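Local coordinates for immunomodulatory active chitinase (PDB 6G9C), which probably binds and hydrolyses chitin as a secreted family 18 glycosyl hydrolase of the whipworm Trichuris suis, and displays immunomodulatory properties in inflammatory lung disease, at residues F39-P47 with F81-L89. Sequence-based numbering, arbitrary orientation.
Sequences FTNWAQYRP and FEWNDIDVL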
ATOM      1  N   PHE A  39     -15.226  -7.195  -6.698  1.00 25.35           N
ATOM      2  CA  PHE A  39     -14.713  -8.387  -6.036  1.00 26.89           C
ATOM      3  C   PHE A  39     -15.750  -8.865  -5.023  1.00 25.68           C
ATOM      4  O   PHE A  39     -16.408  -8.041  -4.375  1.00 27.69           O
ATOM      5  CB  PHE A  39     -13.390  -8.037  -5.340  1.00 25.97           C
ATOM      6  CG  PHE A  39     -12.803  -9.158  -4.524  1.00 32.71           C
ATOM      7  CD1 PHE A  39     -13.169  -9.343  -3.198  1.00 33.11           C
ATOM      8  CD2 PHE A  39     -11.868 -10.013  -5.089  1.00 28.59           C
ATOM      9  CE1 PHE A  39     -12.625 -10.371  -2.453  1.00 35.19           C
ATOM     10  CE2 PHE A  39     -11.321 -11.048  -4.348  1.00 28.70           C
ATOM     11  CZ  PHE A  39     -11.698 -11.230  -3.041  1.00 29.95           C
ATOM     12  N   THR A  40     -15.902 -10.190  -4.876  1.00 25.29           N
ATOM     13  CA  THR A  40     -16.857 -10.743  -3.917  1.00 27.94           C
ATOM     14  C   THR A  40     -16.151 -11.674  -2.936  1.00 29.77           C
ATOM     15  O   THR A  40     -15.399 -12.568  -3.347  1.00 29.63           O
ATOM     16  CB  THR A  40     -18.025 -11.490  -4.596  1.00 30.48           C
ATOM     17  OG1 THR A  40     -17.546 -12.684  -5.236  1.00 29.13           O
ATOM     18  CG2 THR A  40     -18.727 -10.597  -5.625  1.00 29.63           C
ATOM     19  N   ASN A  41     -16.423 -11.489  -1.638  1.00 27.74           N
ATOM     20  CA  ASN A  41     -15.680 -12.232  -0.623  1.00 31.15           C
ATOM     21  C   ASN A  41     -16.257 -13.632  -0.352  1.00 30.50           C
ATOM     22  O   ASN A  41     -15.801 -14.305   0.586  1.00 34.85           O
ATOM     23  CB  ASN A  41     -15.565 -11.408   0.683  1.00 30.63           C
ATOM     24  CG  ASN A  41     -16.905 -11.039   1.288  1.00 30.83           C
ATOM     25  OD1 ASN A  41     -17.950 -11.462   0.811  1.00 30.75           O
ATOM     26  ND2 ASN A  41     -16.876 -10.242   2.369  1.00 33.92           N
ATOM     27  N   TRP A  42     -17.206 -14.113  -1.166  1.00 33.87           N
ATOM     28  CA  TRP A  42     -17.621 -15.508  -1.100  1.00 35.86           C
ATOM     29  C   TRP A  42     -17.134 -16.337  -2.290  1.00 37.08           C
ATOM     30  O   TRP A  42     -17.332 -17.560  -2.297  1.00 35.31           O
ATOM     31  CB  TRP A  42     -19.150 -15.620  -0.983  1.00 29.86           C
ATOM     32  CG  TRP A  42     -19.911 -15.019  -2.130  1.00 28.66           C
ATOM     33  CD1 TRP A  42     -20.379 -15.675  -3.241  1.00 34.17           C
ATOM     34  CD2 TRP A  42     -20.333 -13.649  -2.264  1.00 30.33           C
ATOM     35  NE1 TRP A  42     -21.048 -14.787  -4.066  1.00 32.59           N
ATOM     36  CE2 TRP A  42     -21.023 -13.539  -3.492  1.00 32.39           C
ATOM     37  CE3 TRP A  42     -20.177 -12.502  -1.472  1.00 33.70           C
ATOM     38  CZ2 TRP A  42     -21.565 -12.322  -3.945  1.00 28.72           C
ATOM     39  CZ3 TRP A  42     -20.718 -11.294  -1.918  1.00 31.13           C
ATOM     40  CH2 TRP A  42     -21.402 -11.216  -3.139  1.00 30.90           C
ATOM     41  N   ALA A  43     -16.496 -15.714  -3.289  1.00 34.35           N
ATOM     42  CA  ALA A  43     -15.961 -16.475  -4.421  1.00 31.54           C
ATOM     43  C   ALA A  43     -14.802 -17.376  -4.012  1.00 35.06           C
ATOM     44  O   ALA A  43     -14.481 -18.331  -4.742  1.00 34.24           O
ATOM     45  CB  ALA A  43     -15.535 -15.515  -5.535  1.00 26.53           C
ATOM     46  N   GLN A  44     -14.192 -17.114  -2.852  1.00 30.64           N
ATOM     47  CA  GLN A  44     -13.171 -17.981  -2.290  1.00 32.85           C
ATOM     48  C   GLN A  44     -13.699 -19.359  -1.947  1.00 41.22           C
ATOM     49  O   GLN A  44     -12.896 -20.254  -1.670  1.00 39.18           O
ATOM     50  CB  GLN A  44     -12.590 -17.371  -1.013  1.00 35.27           C
ATOM     51  CG  GLN A  44     -13.672 -17.085   0.040  1.00 37.23           C
ATOM     52  CD  GLN A  44     -13.116 -16.751   1.410  1.00 34.01           C
ATOM     53  OE1 GLN A  44     -12.199 -17.408   1.903  1.00 36.58           O
ATOM     54  NE2 GLN A  44     -13.693 -15.740   2.048  1.00 39.42           N
ATOM     55  N   TYR A  45     -15.015 -19.550  -1.917  1.00 37.54           N
ATOM     56  CA  TYR A  45     -15.564 -20.845  -1.547  1.00 42.41           C
ATOM     57  C   TYR A  45     -15.909 -21.715  -2.748  1.00 38.25           C
ATOM     58  O   TYR A  45     -16.291 -22.875  -2.562  1.00 39.75           O
ATOM     59  CB  TYR A  45     -16.803 -20.656  -0.658  1.00 39.66           C
ATOM     60  CG  TYR A  45     -16.495 -19.891   0.619  1.00 40.42           C
ATOM     61  CD1 TYR A  45     -15.557 -20.368   1.525  1.00 40.55           C
ATOM     62  CD2 TYR A  45     -17.129 -18.684   0.906  1.00 40.22           C
ATOM     63  CE1 TYR A  45     -15.257 -19.671   2.692  1.00 43.84           C
ATOM     64  CE2 TYR A  45     -16.839 -17.976   2.080  1.00 40.06           C
ATOM     65  CZ  TYR A  45     -15.907 -18.482   2.963  1.00 43.81           C
ATOM     66  OH  TYR A  45     -15.617 -17.799   4.114  1.00 45.98           O
ATOM     67  N   ARG A  46     -15.776 -21.199  -3.966  1.00 40.12           N
ATOM     68  CA  ARG A  46     -16.046 -22.019  -5.137  1.00 35.91           C
ATOM     69  C   ARG A  46     -14.951 -23.069  -5.324  1.00 43.29           C
ATOM     70  O   ARG A  46     -13.789 -22.831  -4.983  1.00 41.76           O
ATOM     71  CB  ARG A  46     -16.140 -21.158  -6.383  1.00 33.04           C
ATOM     72  CG  ARG A  46     -17.013 -19.966  -6.174  1.00 35.44           C
ATOM     73  CD  ARG A  46     -17.879 -19.690  -7.364  1.00 31.93           C
ATOM     74  NE  ARG A  46     -18.932 -18.767  -6.966  1.00 37.18           N
ATOM     75  CZ  ARG A  46     -18.961 -17.478  -7.278  1.00 32.36           C
ATOM     76  NH1 ARG A  46     -18.010 -16.942  -8.025  1.00 33.44           N
ATOM     77  NH2 ARG A  46     -19.967 -16.730  -6.851  1.00 33.77           N
ATOM     78  N   PRO A  47     -15.301 -24.234  -5.862  1.00 41.27           N
ATOM     79  CA  PRO A  47     -14.327 -25.324  -5.990  1.00 41.42           C
ATOM     80  C   PRO A  47     -13.419 -25.155  -7.199  1.00 37.91           C
ATOM     81  O   PRO A  47     -13.722 -24.421  -8.141  1.00 36.40           O
ATOM     82  CB  PRO A  47     -15.216 -26.562  -6.150  1.00 40.65           C
ATOM     83  CG  PRO A  47     -16.420 -26.020  -6.873  1.00 37.75           C
ATOM     84  CD  PRO A  47     -16.639 -24.628  -6.339  1.00 38.02           C
ATOM     85  N   PHE A  81     -17.484  -9.047   7.022  1.00 41.10           N
ATOM     86  CA  PHE A  81     -18.507 -10.068   6.878  1.00 40.07           C
ATOM     87  C   PHE A  81     -17.912 -11.466   6.954  1.00 41.42           C
ATOM     88  O   PHE A  81     -18.423 -12.322   7.683  1.00 49.56           O
ATOM     89  CB  PHE A  81     -19.258  -9.874   5.558  1.00 42.52           C
ATOM     90  CG  PHE A  81     -20.593 -10.548   5.527  1.00 53.54           C
ATOM     91  CD1 PHE A  81     -20.687 -11.921   5.370  1.00 63.02           C
ATOM     92  CD2 PHE A  81     -21.754  -9.813   5.671  1.00 57.09           C
ATOM     93  CE1 PHE A  81     -21.918 -12.547   5.351  1.00 65.44           C
ATOM     94  CE2 PHE A  81     -22.986 -10.432   5.653  1.00 58.03           C
ATOM     95  CZ  PHE A  81     -23.070 -11.799   5.492  1.00 62.62           C
ATOM     96  N   GLU A  82     -16.833 -11.710   6.219  1.00 39.25           N
ATOM     97  CA  GLU A  82     -16.215 -13.027   6.202  1.00 43.41           C
ATOM     98  C   GLU A  82     -15.085 -13.086   7.219  1.00 46.77           C
ATOM     99  O   GLU A  82     -14.390 -12.095   7.466  1.00 44.94           O
ATOM    100  CB  GLU A  82     -15.683 -13.373   4.807  1.00 43.80           C
ATOM    101  CG  GLU A  82     -16.768 -13.674   3.771  1.00 40.05           C
ATOM    102  CD  GLU A  82     -17.613 -14.889   4.136  1.00 41.94           C
ATOM    103  OE1 GLU A  82     -17.130 -15.764   4.879  1.00 43.59           O
ATOM    104  OE2 GLU A  82     -18.767 -14.971   3.680  1.00 46.35           O
ATOM    105  N   TRP A  83     -14.907 -14.277   7.795  1.00 43.60           N
ATOM    106  CA  TRP A  83     -13.961 -14.493   8.881  1.00 49.77           C
ATOM    107  C   TRP A  83     -12.544 -14.058   8.533  1.00 51.91           C
ATOM    108  O   TRP A  83     -11.748 -13.806   9.445  1.00 49.70           O
ATOM    109  CB  TRP A  83     -13.955 -15.974   9.258  1.00 50.13           C
ATOM    110  CG  TRP A  83     -13.335 -16.826   8.195  1.00 54.47           C
ATOM    111  CD1 TRP A  83     -13.934 -17.288   7.052  1.00 48.21           C
ATOM    112  CD2 TRP A  83     -11.983 -17.304   8.160  1.00 58.40           C
ATOM    113  NE1 TRP A  83     -13.038 -18.029   6.315  1.00 55.83           N
ATOM    114  CE2 TRP A  83     -11.836 -18.057   6.974  1.00 55.36           C
ATOM    115  CE3 TRP A  83     -10.885 -17.172   9.018  1.00 60.44           C
ATOM    116  CZ2 TRP A  83     -10.634 -18.673   6.626  1.00 55.47           C
ATOM    117  CZ3 TRP A  83      -9.694 -17.785   8.671  1.00 62.79           C
ATOM    118  CH2 TRP A  83      -9.578 -18.527   7.487  1.00 59.16           C
ATOM    119  N   ASN A  84     -12.199 -13.979   7.245  1.00 45.45           N
ATOM    120  CA  ASN A  84     -10.834 -13.667   6.835  1.00 41.50           C
ATOM    121  C   ASN A  84     -10.751 -12.395   5.998  1.00 42.81           C
ATOM    122  O   ASN A  84      -9.775 -12.213   5.265  1.00 44.21           O
ATOM    123  CB  ASN A  84     -10.210 -14.852   6.082  1.00 39.56           C
ATOM    124  CG  ASN A  84     -11.012 -15.269   4.851  1.00 42.31           C
ATOM    125  OD1 ASN A  84     -12.175 -14.901   4.697  1.00 40.60           O
ATOM    126  ND2 ASN A  84     -10.388 -16.057   3.978  1.00 40.53           N
ATOM    127  N   ASP A  85     -11.749 -11.511   6.084  1.00 42.64           N
ATOM    128  CA  ASP A  85     -11.697 -10.253   5.339  1.00 35.55           C
ATOM    129  C   ASP A  85     -10.517  -9.400   5.795  1.00 44.81           C
ATOM    130  O   ASP A  85      -9.597  -9.112   5.017  1.00 40.49           O
ATOM    131  CB  ASP A  85     -13.004  -9.473   5.513  1.00 36.45           C
ATOM    132  CG  ASP A  85     -14.127  -9.966   4.609  1.00 38.54           C
ATOM    133  OD1 ASP A  85     -13.847 -10.433   3.484  1.00 40.84           O
ATOM    134  OD2 ASP A  85     -15.300  -9.874   5.032  1.00 39.20           O
ATOM    135  N   ILE A  86     -10.537  -8.982   7.066  1.00 42.35           N
ATOM    136  CA  ILE A  86      -9.527  -8.061   7.586  1.00 40.18           C
ATOM    137  C   ILE A  86      -8.149  -8.700   7.564  1.00 41.60           C
ATOM    138  O   ILE A  86      -7.162  -8.060   7.180  1.00 43.92           O
ATOM    139  CB  ILE A  86      -9.906  -7.605   9.007  1.00 44.09           C
ATOM    140  CG1 ILE A  86     -11.055  -6.602   8.957  1.00 42.91           C
ATOM    141  CG2 ILE A  86      -8.703  -7.009   9.722  1.00 50.25           C
ATOM    142  CD1 ILE A  86     -11.795  -6.472  10.283  1.00 45.39           C
ATOM    143  N   ASP A  87      -8.062  -9.978   7.945  1.00 42.81           N
ATOM    144  CA  ASP A  87      -6.771 -10.642   8.081  1.00 47.25           C
ATOM    145  C   ASP A  87      -6.155 -11.047   6.745  1.00 49.87           C
ATOM    146  O   ASP A  87      -4.927 -11.064   6.626  1.00 53.24           O
ATOM    147  CB  ASP A  87      -6.917 -11.875   8.979  1.00 54.56           C
ATOM    148  CG  ASP A  87      -7.112 -11.510  10.440  1.00 59.41           C
ATOM    149  OD1 ASP A  87      -6.925 -10.325  10.781  1.00 58.16           O
ATOM    150  OD2 ASP A  87      -7.455 -12.403  11.246  1.00 63.76           O
ATOM    151  N   VAL A  88      -6.961 -11.392   5.737  1.00 44.97           N
ATOM    152  CA  VAL A  88      -6.404 -12.024   4.542  1.00 44.81           C
ATOM    153  C   VAL A  88      -6.828 -11.302   3.267  1.00 43.22           C
ATOM    154  O   VAL A  88      -5.983 -10.865   2.477  1.00 40.48           O
ATOM    155  CB  VAL A  88      -6.804 -13.512   4.474  1.00 45.61           C
ATOM    156  CG1 VAL A  88      -6.250 -14.154   3.220  1.00 40.70           C
ATOM    157  CG2 VAL A  88      -6.300 -14.264   5.704  1.00 53.70           C
ATOM    158  N   LEU A  89      -8.137 -11.162   3.060  1.00 35.83           N
ATOM    159  CA  LEU A  89      -8.628 -10.748   1.751  1.00 34.75           C
ATOM    160  C   LEU A  89      -8.467  -9.250   1.508  1.00 34.51           C
ATOM    161  O   LEU A  89      -8.061  -8.854   0.408  1.00 34.95           O
ATOM    162  CB  LEU A  89     -10.092 -11.168   1.582  1.00 33.14           C
ATOM    163  CG  LEU A  89     -10.357 -12.674   1.616  1.00 38.80           C
ATOM    164  CD1 LEU A  89     -11.840 -12.920   1.338  1.00 39.59           C
ATOM    165  CD2 LEU A  89      -9.468 -13.429   0.598  1.00 35.29           C
TER
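Q44 and N84 join two loops at the rim of the TIM barrel of this family 18 chitinase by an amide-amide pair, an example of how carboxamides can link segments in two directions at once. The first loop leaves strand 34-40 through a type I turn, T40 to A43; the second leads into helix 85-94. The two side chains meet from opposite directions with their amide planes only 22° apart. N84 ND2 donates to Q44 OE1 over 3.1 Å, while Q44 NE2 returns a bond to N84 OD1, lying in that carbonyl's plane on a lone pair. The second N-H of Q44 NE2 reaches back to N41 O at 2.9 Å, nearly straight at 174°. Held by these three bonds, the Q44 amide has little freedom to flip, and L89 CD1 packs against NE2 from the helix side.

E82 lies between N41 and Y45. E82 CG lies 3.6 Å from N41 CG, the amide and carboxylate standing almost perpendicular, and a bend at chi2 (-62°) takes the carboxylate over to Y45. There Y45 OH donates to E82 OE1 across 2.6 Å, approaching from above the carboxylate plane, while Q44 CG lies over the centre of the tyrosine ring.

Deeper in, N41 ND2 makes two weak bonds to D85, whose OD1 is also hydrogen-bonded to Y67 of strand 64-72. The carboxylate is thus shared between barrel strand and loop, and D85 OD2 accepts the backbone N of E82 at 2.7 Å.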